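Local coordinates for protein annexin B22 (PDB 4MDU) that binds acidic phospholipid membranes in a calcium-dependent manner, aggregates liposomes when calcium is present and takes part in reproduction and host-parasite interaction of a blood fluke, at residues Y180-D191 and R235-T245; R290-L298 and L312-D323. All blocks are in the same frame, centred on the assembly; numbering follows the deposited sequence.

Interaction 1: residues Y180-D191 and R235-T245; sequences YALLSLVQAERD and RRITRVICNRT
Tyr180 carries the guanidinium of Arg235 flat on one ring face, a stacked cation-pi pair with planes 3° apart and CZ 3.8 Å from the ring centroid; CD of Arg235 adds a CH-pi contact over the same face. The ring faces the arginine because chi1 of Tyr180 is extended (179°, CG opposite the backbone N), and Arg235 bends at chi2 to lie over it. At the next residue, CB of Ala181 meets CG2 of Thr238 at 3.9 Å, while the Thr238 hydroxyl bonds to Tyr276. Ser184 turns OG back onto Ala181 O (2.7 Å), an oxygen that also accepts Leu185 N, and this hydroxyl rests against CB of Cys242. CD2 of Leu185 touches the same CB at 3.6 Å and lies over one face of the Arg190 guanidinium. Beyond the helix end, a water links Ser184 O to OD1 of Asn243. Arg190 NE donates to Cys242 O (2.8 Å), arriving nearly along the C=O axis, and Arg190 NH2 donates to a water that lies close to Ile241 O and Arg244 O. Asp191 N donates to Asn243 O, and OD2 of Asp191 takes Arg244 NH1 (3.1 Å) on the syn lone pair; Arg244 NE also bridges to Asp218. The contact joins annexin repeats 2 and 3: helices 180-187 and 236-243 cross at -37°, flanked by helix 128-136 on the Leu182 side and helix 212-224 behind Val240.

Interaction 2: residues R290-L298 and L312-D323; sequences RPSLIAEWL and LMRLLITRSEID
Helices 290-298 and 312-320 run roughly antiparallel, their axes 147° apart in direction and 10.5 Å apart at closest approach, with Leu298 and Leu312 the nearest pair of CA atoms. CD2 of Leu298 is wedged among three leucines: it meets CD1 of Leu316 at 3.5 Å, CB of Leu315 at 3.6 Å and CD1 of Leu312. Leu315 in turn sets CD1 against CB of Trp297 (3.9 Å) and brings CD2 to the edge of the indole. Both helices belong to annexin repeat 4, and their leucines form part of its buried helical core, with Ile327 of helix 324-335 packing on Leu298; Leu312 lies close to the calcium ligands Met302 and Asp346. Farther along, CD1 of Ile294 sits over one face of the Arg319 guanidinium, 3.8 Å from Arg319 NE. A salt-bridge network ends the contact. OD2 of Asp323 accepts Arg290 NH1 (2.8 Å, 168° at the hydrogen) on the anti side and Arg319 NH1 (3.0 Å) on the syn side, both tilted out of plane toward the same carboxylate face. The two guanidinium planes stand 85° apart, and the shared carboxylate probably offsets their charges. Arg290 NH1 also bonds to His17 O, and Arg319 NH1 to the Tyr286 hydroxyl.

In the fold
Interaction 1 closes along the chain before interaction 2 opens, and the two share no helix: their centres lie about 22 Å apart, with nearest atoms about 8 Å from each other and not touching. Interaction 1, its centre about 17 Å from that of the chain, ties repeats 2 and 3 together, whereas 290-298 with 312-323, its centre about 7 Å from that of the chain, packs two helices within repeat 4. Helix 128-136 of repeat 2 packs against both, through Leu131 and Phe135 on one and Glu133 on the other. Both lie near residues that bind calcium, Glu173 for interaction 1 and Met302 and Asp346 for interaction 2.

Interaction 1: residues Y180-D191 and R235-T245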
loop_
_atom_site.group_PDB
_atom_site.type_symbol
_atom_site.label_atom_id
_atom_site.label_comp_id
_atom_site.label_asym_id
_atom_site.label_seq_id
_atom_site.Cartn_x
_atom_site.Cartn_y
_atom_site.Cartn_z
ATOM N N TYR B 180 -12.502 1.876 -10.135
ATOM C CA TYR B 180 -12.996 2.018 -11.487
ATOM C C TYR B 180 -11.944 1.503 -12.468
ATOM O O TYR B 180 -12.265 0.727 -13.382
ATOM C CB TYR B 180 -13.364 3.475 -11.770
ATOM C CG TYR B 180 -13.875 3.702 -13.176
ATOM C CD1 TYR B 180 -12.986 3.870 -14.234
ATOM C CD2 TYR B 180 -15.239 3.740 -13.452
ATOM C CE1 TYR B 180 -13.435 4.069 -15.527
ATOM C CE2 TYR B 180 -15.706 3.951 -14.754
ATOM C CZ TYR B 180 -14.795 4.115 -15.787
ATOM O OH TYR B 180 -15.218 4.322 -17.087
ATOM N N ALA B 181 -10.688 1.905 -12.269
ATOM C CA ALA B 181 -9.604 1.450 -13.147
ATOM C C ALA B 181 -9.442 -0.054 -13.059
ATOM O O ALA B 181 -9.257 -0.733 -14.072
ATOM C CB ALA B 181 -8.280 2.151 -12.811
ATOM N N LEU B 182 -9.519 -0.578 -11.839
ATOM C CA LEU B 182 -9.425 -2.023 -11.623
ATOM C C LEU B 182 -10.482 -2.742 -12.456
ATOM O O LEU B 182 -10.172 -3.687 -13.183
ATOM C CB LEU B 182 -9.614 -2.342 -10.138
ATOM C CG LEU B 182 -8.769 -3.459 -9.523
ATOM C CD1 LEU B 182 -7.327 -3.283 -9.902
ATOM C CD2 LEU B 182 -8.927 -3.477 -7.988
ATOM N N LEU B 183 -11.727 -2.277 -12.351
ATOM C CA LEU B 183 -12.847 -2.806 -13.145
ATOM C C LEU B 183 -12.635 -2.728 -14.654
ATOM O O LEU B 183 -13.089 -3.605 -15.387
ATOM C CB LEU B 183 -14.152 -2.082 -12.802
ATOM C CG LEU B 183 -15.129 -2.735 -11.820
ATOM C CD1 LEU B 183 -14.847 -4.229 -11.652
ATOM C CD2 LEU B 183 -15.087 -2.016 -10.485
ATOM N N SER B 184 -11.973 -1.676 -15.123
ATOM C CA SER B 184 -11.726 -1.550 -16.560
ATOM C C SER B 184 -10.794 -2.650 -17.062
ATOM O O SER B 184 -10.995 -3.179 -18.153
ATOM C CB SER B 184 -11.172 -0.170 -16.928
ATOM O OG SER B 184 -9.799 -0.060 -16.608
ATOM N N LEU B 185 -9.785 -3.008 -16.268
ATOM C CA LEU B 185 -8.959 -4.144 -16.643
ATOM C C LEU B 185 -9.794 -5.421 -16.713
ATOM O O LEU B 185 -9.671 -6.214 -17.650
ATOM C CB LEU B 185 -7.778 -4.346 -15.670
ATOM C CG LEU B 185 -6.724 -3.240 -15.598
ATOM C CD1 LEU B 185 -5.596 -3.625 -14.638
ATOM C CD2 LEU B 185 -6.168 -2.903 -16.994
ATOM N N VAL B 186 -10.627 -5.639 -15.708
ATOM C CA VAL B 186 -11.432 -6.855 -15.670
ATOM C C VAL B 186 -12.495 -6.852 -16.798
ATOM O O VAL B 186 -12.962 -7.897 -17.236
ATOM C CB VAL B 186 -12.066 -7.042 -14.290
ATOM C CG1 VAL B 186 -13.065 -8.182 -14.300
ATOM C CG2 VAL B 186 -10.957 -7.305 -13.247
ATOM N N GLN B 187 -12.836 -5.672 -17.297
ATOM C CA GLN B 187 -13.691 -5.585 -18.486
ATOM C C GLN B 187 -13.136 -6.402 -19.663
ATOM O O GLN B 187 -13.897 -6.870 -20.503
ATOM C CB GLN B 187 -13.862 -4.131 -18.936
ATOM C CG GLN B 187 -14.512 -3.215 -17.924
ATOM C CD GLN B 187 -15.965 -3.560 -17.662
ATOM O OE1 GLN B 187 -16.529 -4.456 -18.293
ATOM N NE2 GLN B 187 -16.581 -2.845 -16.725
ATOM N N ALA B 188 -11.815 -6.550 -19.734
ATOM C CA ALA B 188 -11.185 -7.268 -20.850
ATOM C C ALA B 188 -11.514 -6.619 -22.202
ATOM O O ALA B 188 -11.813 -7.321 -23.178
ATOM C CB ALA B 188 -11.626 -8.743 -20.855
ATOM N N GLU B 189 -11.495 -5.286 -22.251
ATOM C CA GLU B 189 -11.642 -4.581 -23.522
ATOM C C GLU B 189 -10.459 -3.665 -23.774
ATOM O O GLU B 189 -10.628 -2.532 -24.222
ATOM C CB GLU B 189 -12.954 -3.791 -23.570
ATOM C CG GLU B 189 -14.183 -4.674 -23.769
ATOM C CD GLU B 189 -15.474 -3.871 -23.780
ATOM O OE1 GLU B 189 -15.533 -2.867 -24.525
ATOM O OE2 GLU B 189 -16.426 -4.242 -23.056
ATOM N N ARG B 190 -9.260 -4.153 -23.474
ATOM C CA ARG B 190 -8.047 -3.408 -23.802
ATOM C C ARG B 190 -7.811 -3.529 -25.311
ATOM O O ARG B 190 -8.325 -4.456 -25.943
ATOM C CB ARG B 190 -6.858 -3.954 -23.001
ATOM C CG ARG B 190 -7.161 -4.126 -21.517
ATOM C CD ARG B 190 -6.091 -4.920 -20.752
ATOM N NE ARG B 190 -5.037 -4.027 -20.315
ATOM C CZ ARG B 190 -4.048 -4.335 -19.486
ATOM N NH1 ARG B 190 -3.938 -5.547 -18.930
ATOM N NH2 ARG B 190 -3.171 -3.390 -19.202
ATOM N N ASP B 191 -7.055 -2.602 -25.898
ATOM C CA ASP B 191 -6.740 -2.712 -27.317
ATOM C C ASP B 191 -6.077 -4.033 -27.607
ATOM O O ASP B 191 -5.279 -4.523 -26.812
ATOM C CB ASP B 191 -5.806 -1.602 -27.786
ATOM C CG ASP B 191 -6.390 -0.224 -27.591
ATOM O OD1 ASP B 191 -7.615 -0.110 -27.338
ATOM O OD2 ASP B 191 -5.607 0.744 -27.673
ATOM N N ARG B 235 -11.231 10.378 -16.072
ATOM C CA ARG B 235 -11.162 8.998 -16.551
ATOM C C ARG B 235 -10.126 8.840 -17.650
ATOM O O ARG B 235 -9.778 7.718 -18.017
ATOM C CB ARG B 235 -12.515 8.556 -17.123
ATOM C CG ARG B 235 -13.668 8.566 -16.141
ATOM C CD ARG B 235 -13.348 7.715 -14.929
ATOM N NE ARG B 235 -14.497 7.542 -14.045
ATOM C CZ ARG B 235 -14.389 7.258 -12.750
ATOM N NH1 ARG B 235 -13.185 7.133 -12.195
ATOM N NH2 ARG B 235 -15.477 7.108 -12.009
ATOM N N ARG B 236 -9.659 9.962 -18.196
ATOM C CA ARG B 236 -8.810 9.937 -19.388
ATOM C C ARG B 236 -7.492 9.202 -19.158
ATOM O O ARG B 236 -7.015 8.452 -20.025
ATOM C CB ARG B 236 -8.557 11.352 -19.911
ATOM C CG ARG B 236 -9.630 11.862 -20.869
ATOM C CD ARG B 236 -9.360 13.299 -21.292
ATOM N NE ARG B 236 -9.299 14.200 -20.142
ATOM C CZ ARG B 236 -9.126 15.515 -20.229
ATOM N NH1 ARG B 236 -8.996 16.095 -21.418
ATOM N NH2 ARG B 236 -9.088 16.253 -19.127
ATOM N N ILE B 237 -6.902 9.405 -17.985
ATOM C CA ILE B 237 -5.672 8.703 -17.664
ATOM C C ILE B 237 -5.958 7.210 -17.675
ATOM O O ILE B 237 -5.202 6.429 -18.245
ATOM C CB ILE B 237 -5.105 9.145 -16.308
ATOM C CG1 ILE B 237 -4.937 10.665 -16.297
ATOM C CG2 ILE B 237 -3.778 8.446 -16.022
ATOM C CD1 ILE B 237 -4.215 11.196 -15.099
ATOM N N THR B 238 -7.070 6.815 -17.060
ATOM C CA THR B 238 -7.372 5.396 -16.938
ATOM C C THR B 238 -7.527 4.778 -18.307
ATOM O O THR B 238 -6.886 3.781 -18.631
ATOM C CB THR B 238 -8.653 5.158 -16.149
ATOM O OG1 THR B 238 -8.431 5.504 -14.777
ATOM C CG2 THR B 238 -9.074 3.687 -16.262
ATOM N N ARG B 239 -8.384 5.391 -19.108
ATOM C CA ARG B 239 -8.656 4.904 -20.444
ATOM C C ARG B 239 -7.368 4.637 -21.191
ATOM O O ARG B 239 -7.179 3.544 -21.725
ATOM N N VAL B 240 -6.480 5.630 -21.236
ATOM C CA VAL B 240 -5.220 5.457 -21.970
ATOM C C VAL B 240 -4.306 4.393 -21.348
ATOM O O VAL B 240 -3.909 3.430 -22.010
ATOM C CB VAL B 240 -4.425 6.791 -22.129
ATOM C CG1 VAL B 240 -3.072 6.530 -22.786
ATOM C CG2 VAL B 240 -5.219 7.803 -22.943
ATOM N N ILE B 241 -3.969 4.565 -20.074
ATOM C CA ILE B 241 -3.006 3.667 -19.448
ATOM C C ILE B 241 -3.504 2.217 -19.456
ATOM O O ILE B 241 -2.778 1.310 -19.861
ATOM C CB ILE B 241 -2.630 4.138 -18.034
ATOM C CG1 ILE B 241 -1.903 5.481 -18.122
ATOM C CG2 ILE B 241 -1.750 3.105 -17.326
ATOM C CD1 ILE B 241 -0.679 5.426 -18.995
ATOM N N CYS B 242 -4.751 1.998 -19.049
ATOM C CA CYS B 242 -5.255 0.630 -18.946
ATOM C C CYS B 242 -5.565 -0.052 -20.279
ATOM O O CYS B 242 -5.540 -1.277 -20.350
ATOM C CB CYS B 242 -6.463 0.559 -18.021
ATOM S SG CYS B 242 -6.049 1.017 -16.342
ATOM N N ASN B 243 -5.824 0.715 -21.339
ATOM C CA ASN B 243 -6.202 0.080 -22.602
ATOM C C ASN B 243 -5.144 -0.054 -23.679
ATOM O O ASN B 243 -5.221 -0.972 -24.483
ATOM C CB ASN B 243 -7.457 0.748 -23.199
ATOM C CG ASN B 243 -8.672 0.556 -22.325
ATOM O OD1 ASN B 243 -9.041 -0.572 -21.995
ATOM N ND2 ASN B 243 -9.275 1.660 -21.901
ATOM N N ARG B 244 -4.179 0.862 -23.745
ATOM C CA ARG B 244 -3.238 0.796 -24.862
ATOM C C ARG B 244 -2.397 -0.457 -24.733
ATOM O O ARG B 244 -2.124 -0.895 -23.628
ATOM C CB ARG B 244 -2.338 2.031 -24.912
ATOM C CG ARG B 244 -3.087 3.327 -25.124
ATOM C CD ARG B 244 -4.026 3.271 -26.365
ATOM N NE ARG B 244 -4.824 4.493 -26.420
ATOM C CZ ARG B 244 -6.146 4.543 -26.522
ATOM N NH1 ARG B 244 -6.854 3.427 -26.618
ATOM N NH2 ARG B 244 -6.757 5.723 -26.545
ATOM N N THR B 245 -1.987 -1.036 -25.854
ATOM C CA THR B 245 -1.135 -2.199 -25.798
ATOM C C THR B 245 0.231 -1.793 -25.232
ATOM O O THR B 245 0.597 -0.613 -25.238
ATOM C CB THR B 245 -0.942 -2.802 -27.181
ATOM O OG1 THR B 245 -0.037 -1.980 -27.923
ATOM C CG2 THR B 245 -2.294 -2.913 -27.918
HETATM O O HOH W 1 -11.118 -2.530 -21.014
HETATM O O HOH W 2 -2.470 -1.191 -20.755
HETATM O O HOH W 3 -3.018 0.211 -28.118
#

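Interaction 2: residues R290-L298 and L312-D323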
loop_
_atom_site.group_PDB
_atom_site.type_symbol
_atom_site.label_atom_id
_atom_site.label_comp_id
_atom_site.label_asym_id
_atom_site.label_seq_id
_atom_site.Cartn_x
_atom_site.Cartn_y
_atom_site.Cartn_z
ATOM N N ARG B 290 9.419 -3.399 -17.735
ATOM C CA ARG B 290 8.885 -4.615 -17.132
ATOM C C ARG B 290 9.886 -5.421 -16.308
ATOM O O ARG B 290 9.568 -5.820 -15.186
ATOM C CB ARG B 290 8.222 -5.524 -18.173
ATOM C CG ARG B 290 7.277 -6.538 -17.507
ATOM C CD ARG B 290 6.901 -7.664 -18.430
ATOM N NE ARG B 290 6.193 -7.159 -19.588
ATOM C CZ ARG B 290 5.887 -7.898 -20.642
ATOM N NH1 ARG B 290 6.229 -9.182 -20.675
ATOM N NH2 ARG B 290 5.240 -7.352 -21.665
ATOM N N PRO B 291 11.084 -5.695 -16.864
ATOM C CA PRO B 291 12.012 -6.508 -16.061
ATOM C C PRO B 291 12.254 -5.932 -14.675
ATOM O O PRO B 291 12.242 -6.694 -13.705
ATOM C CB PRO B 291 13.293 -6.502 -16.899
ATOM C CG PRO B 291 12.753 -6.476 -18.326
ATOM C CD PRO B 291 11.576 -5.512 -18.245
ATOM N N SER B 292 12.454 -4.617 -14.580
ATOM C CA SER B 292 12.691 -3.980 -13.293
ATOM C C SER B 292 11.471 -4.055 -12.402
ATOM O O SER B 292 11.587 -4.350 -11.220
ATOM C CB SER B 292 13.081 -2.511 -13.465
ATOM O OG SER B 292 14.287 -2.397 -14.173
ATOM N N LEU B 293 10.306 -3.757 -12.977
ATOM C CA LEU B 293 9.038 -3.787 -12.245
ATOM C C LEU B 293 8.790 -5.120 -11.557
ATOM O O LEU B 293 8.428 -5.162 -10.389
ATOM C CB LEU B 293 7.841 -3.503 -13.173
ATOM C CG LEU B 293 6.471 -3.814 -12.525
ATOM C CD1 LEU B 293 6.071 -2.765 -11.510
ATOM C CD2 LEU B 293 5.380 -3.934 -13.589
ATOM N N ILE B 294 8.952 -6.214 -12.289
ATOM C CA ILE B 294 8.685 -7.514 -11.701
ATOM C C ILE B 294 9.860 -7.952 -10.791
ATOM O O ILE B 294 9.666 -8.699 -9.836
ATOM C CB ILE B 294 8.324 -8.561 -12.767
ATOM C CG1 ILE B 294 7.153 -8.048 -13.610
ATOM C CG2 ILE B 294 7.920 -9.884 -12.116
ATOM C CD1 ILE B 294 6.731 -9.002 -14.698
ATOM N N ALA B 295 11.065 -7.459 -11.063
ATOM C CA ALA B 295 12.194 -7.773 -10.173
ATOM C C ALA B 295 11.899 -7.188 -8.811
ATOM O O ALA B 295 12.141 -7.829 -7.798
ATOM C CB ALA B 295 13.529 -7.235 -10.723
ATOM N N GLU B 296 11.336 -5.980 -8.794
ATOM C CA GLU B 296 10.955 -5.335 -7.536
ATOM C C GLU B 296 9.792 -6.056 -6.870
ATOM O O GLU B 296 9.759 -6.205 -5.654
ATOM C CB GLU B 296 10.594 -3.864 -7.756
ATOM C CG GLU B 296 11.720 -3.066 -8.355
ATOM C CD GLU B 296 11.267 -1.707 -8.826
ATOM O OE1 GLU B 296 10.190 -1.257 -8.374
ATOM O OE2 GLU B 296 11.986 -1.098 -9.651
ATOM N N TRP B 297 8.833 -6.503 -7.669
ATOM C CA TRP B 297 7.738 -7.286 -7.117
ATOM C C TRP B 297 8.268 -8.539 -6.424
ATOM O O TRP B 297 7.851 -8.878 -5.321
ATOM C CB TRP B 297 6.763 -7.701 -8.216
ATOM C CG TRP B 297 5.857 -6.617 -8.699
ATOM C CD1 TRP B 297 5.803 -5.323 -8.262
ATOM C CD2 TRP B 297 4.850 -6.741 -9.719
ATOM N NE1 TRP B 297 4.837 -4.627 -8.964
ATOM C CE2 TRP B 297 4.229 -5.476 -9.851
ATOM C CE3 TRP B 297 4.420 -7.800 -10.534
ATOM C CZ2 TRP B 297 3.194 -5.238 -10.757
ATOM C CZ3 TRP B 297 3.378 -7.570 -11.430
ATOM C CH2 TRP B 297 2.780 -6.292 -11.536
ATOM N N LEU B 298 9.164 -9.243 -7.102
ATOM C CA LEU B 298 9.767 -10.432 -6.531
ATOM C C LEU B 298 10.506 -10.092 -5.222
ATOM O O LEU B 298 10.325 -10.762 -4.208
ATOM C CB LEU B 298 10.687 -11.084 -7.563
ATOM C CG LEU B 298 9.942 -11.848 -8.662
ATOM C CD1 LEU B 298 10.831 -12.121 -9.863
ATOM C CD2 LEU B 298 9.398 -13.153 -8.086
ATOM N N LEU B 312 5.547 -14.929 -4.345
ATOM C CA LEU B 312 6.838 -15.363 -4.864
ATOM C C LEU B 312 6.696 -16.510 -5.833
ATOM O O LEU B 312 7.236 -16.467 -6.947
ATOM C CB LEU B 312 7.784 -15.774 -3.727
ATOM C CG LEU B 312 9.124 -16.345 -4.197
ATOM C CD1 LEU B 312 9.899 -15.355 -5.061
ATOM C CD2 LEU B 312 9.977 -16.762 -2.980
ATOM N N MET B 313 5.983 -17.550 -5.410
ATOM C CA MET B 313 5.798 -18.709 -6.278
ATOM C C MET B 313 4.851 -18.392 -7.464
ATOM O O MET B 313 5.071 -18.880 -8.571
ATOM C CB MET B 313 5.373 -19.969 -5.478
ATOM C CG MET B 313 3.945 -19.988 -4.945
ATOM S SD MET B 313 3.489 -21.539 -4.103
ATOM C CE MET B 313 3.732 -21.051 -2.409
ATOM N N ARG B 314 3.826 -17.562 -7.246
ATOM C CA ARG B 314 2.945 -17.174 -8.359
ATOM C C ARG B 314 3.748 -16.478 -9.456
ATOM O O ARG B 314 3.680 -16.849 -10.629
ATOM C CB ARG B 314 1.807 -16.273 -7.890
ATOM C CG ARG B 314 0.919 -15.765 -9.059
ATOM C CD ARG B 314 -0.355 -15.060 -8.571
ATOM N NE ARG B 314 -0.064 -13.955 -7.667
ATOM C CZ ARG B 314 -0.297 -13.972 -6.357
ATOM N NH1 ARG B 314 -0.866 -15.028 -5.784
ATOM N NH2 ARG B 314 0.030 -12.923 -5.617
ATOM N N LEU B 315 4.557 -15.503 -9.060
ATOM C CA LEU B 315 5.359 -14.753 -10.016
ATOM C C LEU B 315 6.338 -15.635 -10.778
ATOM O O LEU B 315 6.407 -15.576 -12.011
ATOM C CB LEU B 315 6.070 -13.594 -9.329
ATOM C CG LEU B 315 5.082 -12.492 -8.940
ATOM C CD1 LEU B 315 5.742 -11.495 -8.036
ATOM C CD2 LEU B 315 4.446 -11.797 -10.195
ATOM N N LEU B 316 7.072 -16.469 -10.048
ATOM C CA LEU B 316 8.024 -17.399 -10.656
ATOM C C LEU B 316 7.354 -18.362 -11.647
ATOM O O LEU B 316 7.805 -18.524 -12.785
ATOM C CB LEU B 316 8.739 -18.183 -9.555
ATOM C CG LEU B 316 10.131 -17.664 -9.164
ATOM C CD1 LEU B 316 10.341 -16.210 -9.606
ATOM C CD2 LEU B 316 10.397 -17.852 -7.677
ATOM N N ILE B 317 6.294 -19.019 -11.198
ATOM C CA ILE B 317 5.545 -19.939 -12.045
ATOM C C ILE B 317 5.100 -19.250 -13.337
ATOM O O ILE B 317 5.349 -19.747 -14.441
ATOM C CB ILE B 317 4.310 -20.491 -11.284
ATOM C CG1 ILE B 317 4.794 -21.358 -10.104
ATOM C CG2 ILE B 317 3.367 -21.264 -12.219
ATOM C CD1 ILE B 317 3.712 -21.738 -9.134
ATOM N N THR B 318 4.481 -18.086 -13.199
ATOM C CA THR B 318 3.910 -17.405 -14.357
ATOM C C THR B 318 4.981 -16.796 -15.271
ATOM O O THR B 318 4.921 -16.959 -16.497
ATOM C CB THR B 318 2.846 -16.336 -13.961
ATOM O OG1 THR B 318 3.386 -15.458 -12.961
ATOM C CG2 THR B 318 1.612 -17.008 -13.394
ATOM N N ARG B 319 5.959 -16.105 -14.688
ATOM C CA ARG B 319 6.958 -15.412 -15.509
ATOM C C ARG B 319 7.904 -16.376 -16.201
ATOM O O ARG B 319 8.552 -16.040 -17.193
ATOM C CB ARG B 319 7.743 -14.414 -14.675
ATOM C CG ARG B 319 6.899 -13.230 -14.295
ATOM C CD ARG B 319 6.508 -12.514 -15.585
ATOM N NE ARG B 319 5.084 -12.348 -15.636
ATOM C CZ ARG B 319 4.417 -11.709 -16.587
ATOM N NH1 ARG B 319 5.029 -11.155 -17.633
ATOM N NH2 ARG B 319 3.113 -11.629 -16.464
ATOM N N SER B 320 7.959 -17.590 -15.674
ATOM C CA SER B 320 8.924 -18.568 -16.141
ATOM C C SER B 320 8.791 -18.824 -17.636
ATOM O O SER B 320 9.790 -18.993 -18.335
ATOM C CB SER B 320 8.787 -19.873 -15.351
ATOM O OG SER B 320 7.533 -20.484 -15.566
ATOM N N GLU B 321 7.557 -18.865 -18.127
ATOM C CA GLU B 321 7.355 -19.161 -19.532
ATOM C C GLU B 321 7.187 -17.889 -20.354
ATOM O O GLU B 321 6.876 -17.962 -21.532
ATOM C CB GLU B 321 6.202 -20.163 -19.763
ATOM C CG GLU B 321 4.860 -19.797 -19.156
ATOM C CD GLU B 321 3.814 -20.899 -19.358
ATOM O OE1 GLU B 321 3.798 -21.867 -18.561
ATOM O OE2 GLU B 321 3.018 -20.806 -20.324
ATOM N N ILE B 322 7.440 -16.732 -19.749
ATOM C CA ILE B 322 7.350 -15.480 -20.506
ATOM C C ILE B 322 8.656 -14.702 -20.550
ATOM O O ILE B 322 9.282 -14.578 -21.603
ATOM C CB ILE B 322 6.225 -14.563 -19.983
ATOM C CG1 ILE B 322 4.896 -15.335 -19.958
ATOM C CG2 ILE B 322 6.094 -13.314 -20.879
ATOM C CD1 ILE B 322 3.801 -14.625 -19.195
ATOM N N ASP B 323 9.085 -14.184 -19.406
ATOM C CA ASP B 323 10.186 -13.241 -19.431
ATOM C C ASP B 323 11.083 -13.338 -18.192
ATOM O O ASP B 323 11.818 -12.408 -17.882
ATOM C CB ASP B 323 9.618 -11.823 -19.550
ATOM C CG ASP B 323 8.478 -11.588 -18.591
ATOM O OD1 ASP B 323 8.261 -12.455 -17.700
ATOM O OD2 ASP B 323 7.783 -10.558 -18.730
#